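Side-chain contacts in MccF (Escherichia coli, PDB 4IIY), which confers self-immunity to microcin C7 and probably acts as a hydrolase of the peptidase S66 family: residues Glu184-Ile187 with Lys188-Arg192; Met285-Asn289 with Arg290-Lys294. The protein carries 1 engineered substitution. All coordinates share one frame; numbering follows the deposited sequence.

Following the chain from the N terminus, contact 1 (184-192) comes first, in the last turns of helix 178-191, where Phe-186 and Ile-187 meet Leu-190 and Thr-191, four residues on. Contact 2 (285-294) comes later, where helix 276-288 ends and the chain turns into the short helix 291-294. Both are local, so neither closes a long loop; they follow in series, without nesting or crossing. The nearest atoms of contacts 1 and 2 are about 24 Å apart, on opposite sides of the chain's centre. Contact 1 sets its helix against strands 140-143 and 198-199, which belong to different sheets, whereas contact 2 packs on strand 266-270 and helix 315-323 and reaches the second subunit.

Contact 1 (Glu184-Ile187 with Lys188-Arg192); sequences ESFI and KILTR. With EDO (1,2-ethanediol), chain O; EDO (1,2-ethanediol), chain Q.
Phe-186 and Leu-190, one helical turn apart, make a CH-pi contact in which the methyl CD1 of Leu-190 sits over one face of the Phe-186 ring, 3.9 Å from its centroid. The methyl is displaced toward one side of the ring, and its nearest ring atom is CE1 of Phe-186, 3.4 Å from Leu-190 CD1. The backbone N of Leu-190 also donates to Phe-186 O at 3.2 Å.

On another side of the helix Ile-187 meets Thr-191, with Ile-187 CD1 3.6 Å from Thr-191 CG2. A chi1 of 71° places OG1 of Thr-191 between its own backbone N and carbonyl carbon, from where it donates to Ile-187 O at 2.6 Å. Thr-191 N donates to the same oxygen at 3.0 Å from the opposite face of the carbonyl plane, so two donors grip the one oxygen, and the bond from OG1 fixes the chi1 rotation of Thr-191. Arg-192, the first residue to leave helical geometry, binds one ethanediol through NE and NH2 and a second through NH1, both probably from the crystallisation liquor; NH1 also bonds to Tyr-366 OH and NH2 to Gly-196 O.

Around the helix, Phe-186 packs edge-to-face on Phe-172 and, with Leu-190, against strand 140-143. Ser-185 OG bonds to Thr-344 N, and Lys-188, Ile-189 and Arg-192 rest on Tyr-198 of strand 198-199.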
ATOM      1  N   GLU B 184      -1.343 -21.344  24.149  1.00  8.08           N
ATOM      2  CA  GLU B 184      -2.606 -21.754  24.749  1.00  8.41           C
ATOM      3  C   GLU B 184      -3.795 -21.441  23.841  1.00  8.68           C
ATOM      4  O   GLU B 184      -4.712 -22.250  23.723  1.00  9.37           O
ATOM      5  CB  GLU B 184      -2.765 -21.119  26.127  1.00 10.36           C
ATOM      6  CG  GLU B 184      -1.905 -21.785  27.190  1.00 19.04           C
ATOM      7  CD  GLU B 184      -1.687 -20.929  28.423  1.00 29.10           C
ATOM      8  OE1 GLU B 184      -2.526 -20.045  28.703  1.00 33.62           O
ATOM      9  OE2 GLU B 184      -0.665 -21.139  29.115  1.00 35.32           O
ATOM     10  N   SER B 185      -3.784 -20.288  23.181  1.00  8.13           N
ATOM     11  CA  SER B 185      -4.874 -19.969  22.256  1.00  7.51           C
ATOM     12  C   SER B 185      -4.836 -20.848  20.998  1.00  8.24           C
ATOM     13  O   SER B 185      -5.865 -21.374  20.558  1.00  8.57           O
ATOM     14  CB  SER B 185      -4.839 -18.487  21.866  1.00  8.39           C
ATOM     15  OG  SER B 185      -5.842 -18.176  20.918  1.00  8.60           O
ATOM     16  N   PHE B 186      -3.646 -21.000  20.426  1.00  8.28           N
ATOM     17  CA  PHE B 186      -3.424 -21.851  19.257  1.00  7.90           C
ATOM     18  C   PHE B 186      -3.995 -23.254  19.497  1.00  8.71           C
ATOM     19  O   PHE B 186      -4.815 -23.756  18.719  1.00  9.05           O
ATOM     20  CB  PHE B 186      -1.914 -21.905  18.978  1.00  8.29           C
ATOM     21  CG  PHE B 186      -1.489 -22.882  17.913  1.00  7.86           C
ATOM     22  CD1 PHE B 186      -1.534 -22.537  16.571  1.00  8.88           C
ATOM     23  CD2 PHE B 186      -0.970 -24.122  18.265  1.00  9.22           C
ATOM     24  CE1 PHE B 186      -1.098 -23.424  15.600  1.00  9.47           C
ATOM     25  CE2 PHE B 186      -0.540 -25.015  17.302  1.00  9.71           C
ATOM     26  CZ  PHE B 186      -0.593 -24.662  15.966  1.00  9.43           C
ATOM     27  N   ILE B 187      -3.571 -23.888  20.582  1.00  8.14           N
ATOM     28  CA  ILE B 187      -3.985 -25.263  20.833  1.00  9.39           C
ATOM     29  C   ILE B 187      -5.472 -25.348  21.204  1.00  9.68           C
ATOM     30  O   ILE B 187      -6.156 -26.282  20.779  1.00  9.69           O
ATOM     31  CB  ILE B 187      -3.069 -25.964  21.879  1.00  9.60           C
ATOM     32  CG1 ILE B 187      -3.147 -27.488  21.736  1.00 11.04           C
ATOM     33  CG2 ILE B 187      -3.373 -25.492  23.302  1.00 11.13           C
ATOM     34  CD1 ILE B 187      -2.503 -28.012  20.465  1.00 12.85           C
ATOM     35  N   LYS B 188      -5.991 -24.378  21.947  1.00  9.27           N
ATOM     36  CA  LYS B 188      -7.411 -24.384  22.285  1.00  9.77           C
ATOM     37  C   LYS B 188      -8.304 -24.262  21.049  1.00  9.58           C
ATOM     38  O   LYS B 188      -9.235 -25.055  20.850  1.00 10.11           O
ATOM     39  CB  LYS B 188      -7.728 -23.243  23.252  1.00 11.25           C
ATOM     40  CG  LYS B 188      -9.196 -23.138  23.651  1.00 13.54           C
ATOM     41  CD  LYS B 188      -9.622 -24.315  24.508  1.00 15.11           C
ATOM     42  CE  LYS B 188     -11.020 -24.126  25.075  1.00 18.47           C
ATOM     43  NZ  LYS B 188     -11.385 -25.257  25.975  1.00 20.53           N
ATOM     44  N   ILE B 189      -8.033 -23.257  20.228  1.00  9.04           N
ATOM     45  CA  ILE B 189      -8.865 -22.974  19.065  1.00  9.03           C
ATOM     46  C   ILE B 189      -8.863 -24.146  18.090  1.00  8.76           C
ATOM     47  O   ILE B 189      -9.906 -24.521  17.549  1.00  9.88           O
ATOM     48  CB  ILE B 189      -8.388 -21.694  18.337  1.00  9.63           C
ATOM     49  CG1 ILE B 189      -8.618 -20.451  19.202  1.00 10.60           C
ATOM     50  CG2 ILE B 189      -9.111 -21.528  17.014  1.00  9.87           C
ATOM     51  CD1 ILE B 189     -10.077 -20.179  19.508  1.00 12.65           C
ATOM     52  N   LEU B 190      -7.694 -24.737  17.874  1.00  8.10           N
ATOM     53  CA  LEU B 190      -7.552 -25.726  16.822  1.00  8.56           C
ATOM     54  C   LEU B 190      -7.882 -27.156  17.266  1.00  9.28           C
ATOM     55  O   LEU B 190      -8.146 -28.010  16.418  1.00 10.63           O
ATOM     56  CB  LEU B 190      -6.150 -25.655  16.204  1.00  9.33           C
ATOM     57  CG  LEU B 190      -5.789 -24.322  15.536  1.00  9.41           C
ATOM     58  CD1 LEU B 190      -4.360 -24.354  15.034  1.00 10.39           C
ATOM     59  CD2 LEU B 190      -6.741 -23.977  14.393  1.00  9.53           C
ATOM     60  N   THR B 191      -7.863 -27.430  18.571  1.00  9.50           N
ATOM     61  CA  THR B 191      -8.164 -28.789  19.043  1.00 11.40           C
ATOM     62  C   THR B 191      -9.514 -28.955  19.735  1.00 12.89           C
ATOM     63  O   THR B 191      -9.982 -30.088  19.898  1.00 14.56           O
ATOM     64  CB  THR B 191      -7.086 -29.359  19.992  1.00 11.47           C
ATOM     65  OG1 THR B 191      -7.142 -28.689  21.256  1.00 12.66           O
ATOM     66  CG2 THR B 191      -5.702 -29.243  19.391  1.00 12.22           C
ATOM     67  N   ARG B 192     -10.150 -27.860  20.137  1.00 12.43           N
ATOM     68  CA  ARG B 192     -11.391 -27.961  20.906  1.00 13.03           C
ATOM     69  C   ARG B 192     -12.516 -28.643  20.138  1.00 15.00           C
ATOM     70  O   ARG B 192     -12.547 -28.635  18.910  1.00 14.22           O
ATOM     71  CB  ARG B 192     -11.863 -26.579  21.376  1.00 11.48           C
ATOM     72  CG  ARG B 192     -12.225 -25.610  20.250  1.00 10.37           C
ATOM     73  CD  ARG B 192     -12.730 -24.287  20.794  1.00 11.04           C
ATOM     74  NE  ARG B 192     -14.121 -24.367  21.248  1.00 11.50           N
ATOM     75  CZ  ARG B 192     -15.169 -24.278  20.436  1.00 11.15           C
ATOM     76  NH1 ARG B 192     -14.987 -24.136  19.129  1.00 11.80           N
ATOM     77  NH2 ARG B 192     -16.402 -24.355  20.925  1.00 14.46           N
TER
HETATM   78  C1  EDO O 405     -16.245 -23.390  24.142  1.00 25.19           C
HETATM   79  O1  EDO O 405     -17.276 -24.269  23.670  1.00 24.99           O
HETATM   80  C2  EDO O 405     -15.170 -24.172  24.892  1.00 31.72           C
HETATM   81  O2  EDO O 405     -14.338 -24.916  23.991  1.00 24.63           O
HETATM   82  C1  EDO Q 407     -18.118 -22.229  17.441  1.00 19.70           C
HETATM   83  O1  EDO Q 407     -17.243 -22.299  18.567  1.00 29.13           O
HETATM   84  C2  EDO Q 407     -17.935 -23.494  16.615  1.00 21.07           C
HETATM   85  O2  EDO Q 407     -16.927 -24.323  17.207  1.00 23.41           O

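Contact 2 (Met285-Asn289 with Arg290-Lys294)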
ATOM      1  N   MET B 285      -8.776   4.580   2.347  1.00  6.95           N
ATOM      2  CA  MET B 285      -8.964   3.598   1.279  1.00  7.62           C
ATOM      3  C   MET B 285     -10.237   2.784   1.512  1.00  6.25           C
ATOM      4  O   MET B 285     -11.064   2.620   0.615  1.00  7.04           O
ATOM      5  CB  MET B 285      -7.742   2.683   1.179  1.00  8.36           C
ATOM      6  CG  MET B 285      -7.758   1.692   0.005  1.00  8.43           C
ATOM      7  SD  MET B 285      -8.743   0.190   0.271  1.00  9.24           S
ATOM      8  CE  MET B 285      -7.776  -0.595   1.555  1.00 12.43           C
ATOM      9  N   LEU B 286     -10.401   2.286   2.732  1.00  6.20           N
ATOM     10  CA  LEU B 286     -11.604   1.521   3.073  1.00  7.37           C
ATOM     11  C   LEU B 286     -12.867   2.364   2.888  1.00  6.74           C
ATOM     12  O   LEU B 286     -13.869   1.896   2.346  1.00  7.69           O
ATOM     13  CB  LEU B 286     -11.526   0.998   4.509  1.00  8.58           C
ATOM     14  CG  LEU B 286     -10.415  -0.011   4.797  1.00  7.00           C
ATOM     15  CD1 LEU B 286     -10.302  -0.239   6.303  1.00  8.74           C
ATOM     16  CD2 LEU B 286     -10.675  -1.307   4.041  1.00  9.79           C
ATOM     17  N   LYS B 287     -12.815   3.605   3.351  1.00  6.48           N
ATOM     18  CA  LYS B 287     -13.956   4.494   3.211  1.00  7.31           C
ATOM     19  C   LYS B 287     -14.334   4.674   1.742  1.00  7.35           C
ATOM     20  O   LYS B 287     -15.512   4.564   1.376  1.00  8.11           O
ATOM     21  CB  LYS B 287     -13.666   5.849   3.857  1.00  8.85           C
ATOM     22  CG  LYS B 287     -14.853   6.831   3.804  1.00 11.64           C
ATOM     23  CD  LYS B 287     -14.415   8.246   4.158  1.00 14.72           C
ATOM     24  CE  LYS B 287     -15.564   9.248   4.044  1.00 16.04           C
ATOM     25  NZ  LYS B 287     -16.565   9.070   5.124  1.00 18.36           N
ATOM     26  N   LEU B 288     -13.339   4.949   0.896  1.00  7.07           N
ATOM     27  CA  LEU B 288     -13.607   5.192  -0.523  1.00  6.98           C
ATOM     28  C   LEU B 288     -14.240   3.968  -1.165  1.00  7.46           C
ATOM     29  O   LEU B 288     -15.024   4.075  -2.113  1.00  8.63           O
ATOM     30  CB  LEU B 288     -12.333   5.559  -1.282  1.00  7.32           C
ATOM     31  CG  LEU B 288     -11.575   6.796  -0.805  1.00  7.84           C
ATOM     32  CD1 LEU B 288     -10.380   7.056  -1.704  1.00  9.01           C
ATOM     33  CD2 LEU B 288     -12.475   8.026  -0.734  1.00 10.37           C
ATOM     34  N   ASN B 289     -13.886   2.798  -0.645  1.00  7.23           N
ATOM     35  CA  ASN B 289     -14.392   1.538  -1.163  1.00  7.89           C
ATOM     36  C   ASN B 289     -15.755   1.117  -0.602  1.00  8.07           C
ATOM     37  O   ASN B 289     -16.228   0.014  -0.867  1.00  9.86           O
ATOM     38  CB  ASN B 289     -13.352   0.445  -0.948  1.00  7.77           C
ATOM     39  CG  ASN B 289     -12.346   0.398  -2.073  1.00  8.30           C
ATOM     40  OD1 ASN B 289     -12.549  -0.313  -3.062  1.00  9.08           O
ATOM     41  ND2 ASN B 289     -11.291   1.184  -1.966  1.00  8.89           N
ATOM     42  N   ARG B 290     -16.386   2.018   0.138  1.00  7.64           N
ATOM     43  CA  ARG B 290     -17.727   1.813   0.703  1.00  8.08           C
ATOM     44  C   ARG B 290     -17.777   0.722   1.761  1.00  8.97           C
ATOM     45  O   ARG B 290     -18.861   0.239   2.120  1.00  9.62           O
ATOM     46  CB  ARG B 290     -18.772   1.551  -0.395  1.00 11.66           C
ATOM     47  CG  ARG B 290     -18.837   2.645  -1.455  1.00 13.81           C
ATOM     48  CD  ARG B 290     -19.917   2.334  -2.482  1.00 22.73           C
ATOM     49  NE  ARG B 290     -20.028   3.369  -3.507  1.00 35.64           N
ATOM     50  CZ  ARG B 290     -20.814   4.436  -3.413  1.00 42.58           C
ATOM     51  NH1 ARG B 290     -21.565   4.617  -2.334  1.00 46.01           N
ATOM     52  NH2 ARG B 290     -20.852   5.324  -4.399  1.00 42.54           N
ATOM     53  N   VAL B 291     -16.619   0.334   2.282  1.00  7.70           N
ATOM     54  CA  VAL B 291     -16.581  -0.698   3.295  1.00  8.12           C
ATOM     55  C   VAL B 291     -17.382  -0.284   4.538  1.00  8.07           C
ATOM     56  O   VAL B 291     -18.070  -1.111   5.149  1.00  8.82           O
ATOM     57  CB  VAL B 291     -15.130  -1.040   3.669  1.00  7.97           C
ATOM     58  CG1 VAL B 291     -15.092  -1.996   4.848  1.00  9.45           C
ATOM     59  CG2 VAL B 291     -14.399  -1.635   2.460  1.00 10.35           C
ATOM     60  N   PHE B 292     -17.310   0.992   4.900  1.00  8.58           N
ATOM     61  CA  PHE B 292     -17.977   1.471   6.109  1.00  9.86           C
ATOM     62  C   PHE B 292     -19.487   1.658   5.909  1.00 10.52           C
ATOM     63  O   PHE B 292     -20.210   1.931   6.868  1.00 11.57           O
ATOM     64  CB  PHE B 292     -17.308   2.745   6.641  1.00  9.39           C
ATOM     65  CG  PHE B 292     -15.842   2.572   6.966  1.00  8.81           C
ATOM     66  CD1 PHE B 292     -15.378   1.418   7.584  1.00  9.58           C
ATOM     67  CD2 PHE B 292     -14.923   3.557   6.631  1.00  9.62           C
ATOM     68  CE1 PHE B 292     -14.029   1.254   7.873  1.00  9.89           C
ATOM     69  CE2 PHE B 292     -13.573   3.397   6.924  1.00 10.18           C
ATOM     70  CZ  PHE B 292     -13.132   2.250   7.543  1.00 11.27           C
ATOM     71  N   ASP B 293     -19.961   1.486   4.676  1.00  9.41           N
ATOM     72  CA  ASP B 293     -21.397   1.452   4.402  1.00 10.82           C
ATOM     73  C   ASP B 293     -21.954   0.043   4.573  1.00 10.50           C
ATOM     74  O   ASP B 293     -23.175  -0.142   4.621  1.00 14.28           O
ATOM     75  CB  ASP B 293     -21.696   1.933   2.975  1.00 12.96           C
ATOM     76  CG  ASP B 293     -21.432   3.417   2.779  1.00 17.23           C
ATOM     77  OD1 ASP B 293     -21.435   4.171   3.774  1.00 19.02           O
ATOM     78  OD2 ASP B 293     -21.233   3.826   1.611  1.00 20.71           O
ATOM     79  N   LYS B 294     -21.066  -0.944   4.647  1.00  9.03           N
ATOM     80  CA  LYS B 294     -21.472  -2.342   4.695  1.00 10.91           C
ATOM     81  C   LYS B 294     -21.317  -2.998   6.058  1.00  9.23           C
ATOM     82  O   LYS B 294     -22.196  -3.749   6.484  1.00 10.76           O
ATOM     83  CB  LYS B 294     -20.662  -3.165   3.695  1.00 11.66           C
ATOM     84  CG  LYS B 294     -20.896  -2.845   2.230  1.00 11.62           C
ATOM     85  CD  LYS B 294     -19.873  -3.621   1.397  1.00 17.01           C
ATOM     86  CE  LYS B 294     -19.950  -3.348  -0.089  1.00 22.22           C
ATOM     87  NZ  LYS B 294     -18.820  -4.055  -0.772  1.00 20.50           N
TER
HETATM   88  O   HOH W   1     -17.275   3.520   3.367  1.00  9.91           O
HETATM   89  O   HOH W   2     -16.520  -2.778  -0.077  1.00 17.54           O
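With CG anti to the carbonyl carbon (chi1 -58°), the Phe-292 ring leans obliquely against the last turn of the helix, its CZ end against Leu-286 and one flank along Lys-287. CZ of Phe-292 lies 3.7 Å from Leu-286 CB and its CD2 3.8 Å from Lys-287 CB. The flat amide of Asn-289 has Met-285 O close to its plane: ND2 of Asn-289 donates to that oxygen at 3.0 Å in a nearly straight bond (171°). Asn-289 N reaches Met-285 O from the other face of the carbonyl plane, so two donors grip that oxygen; the amide is held by ND2, which also bonds to Trp-253 O of the second subunit, and by OD1, taken by Trp-253 NE1.

An alanine in place of Phe-292 is likely to leave the flanks of Leu-286 and Lys-287 without their aromatic partner and to open a gap beside Leu-319 and Leu-323 of helix 315-323. Val-291 packs on Leu-286, its CG2 4.1 Å from Leu-286 CD2. One water joins Lys-287 O to Phe-292 N, another Asn-289 O to Lys-294 NZ. Arg-290 reaches outward to a salt bridge with Glu-256 of the second subunit.

Arg-290, with positive phi (67°), is the C-prime residue of a Schellman motif: Val-291 N bonds to Leu-286 O at 3.2 Å and Arg-290 N to Lys-287 O at 3.0 Å, ending helix 276-288.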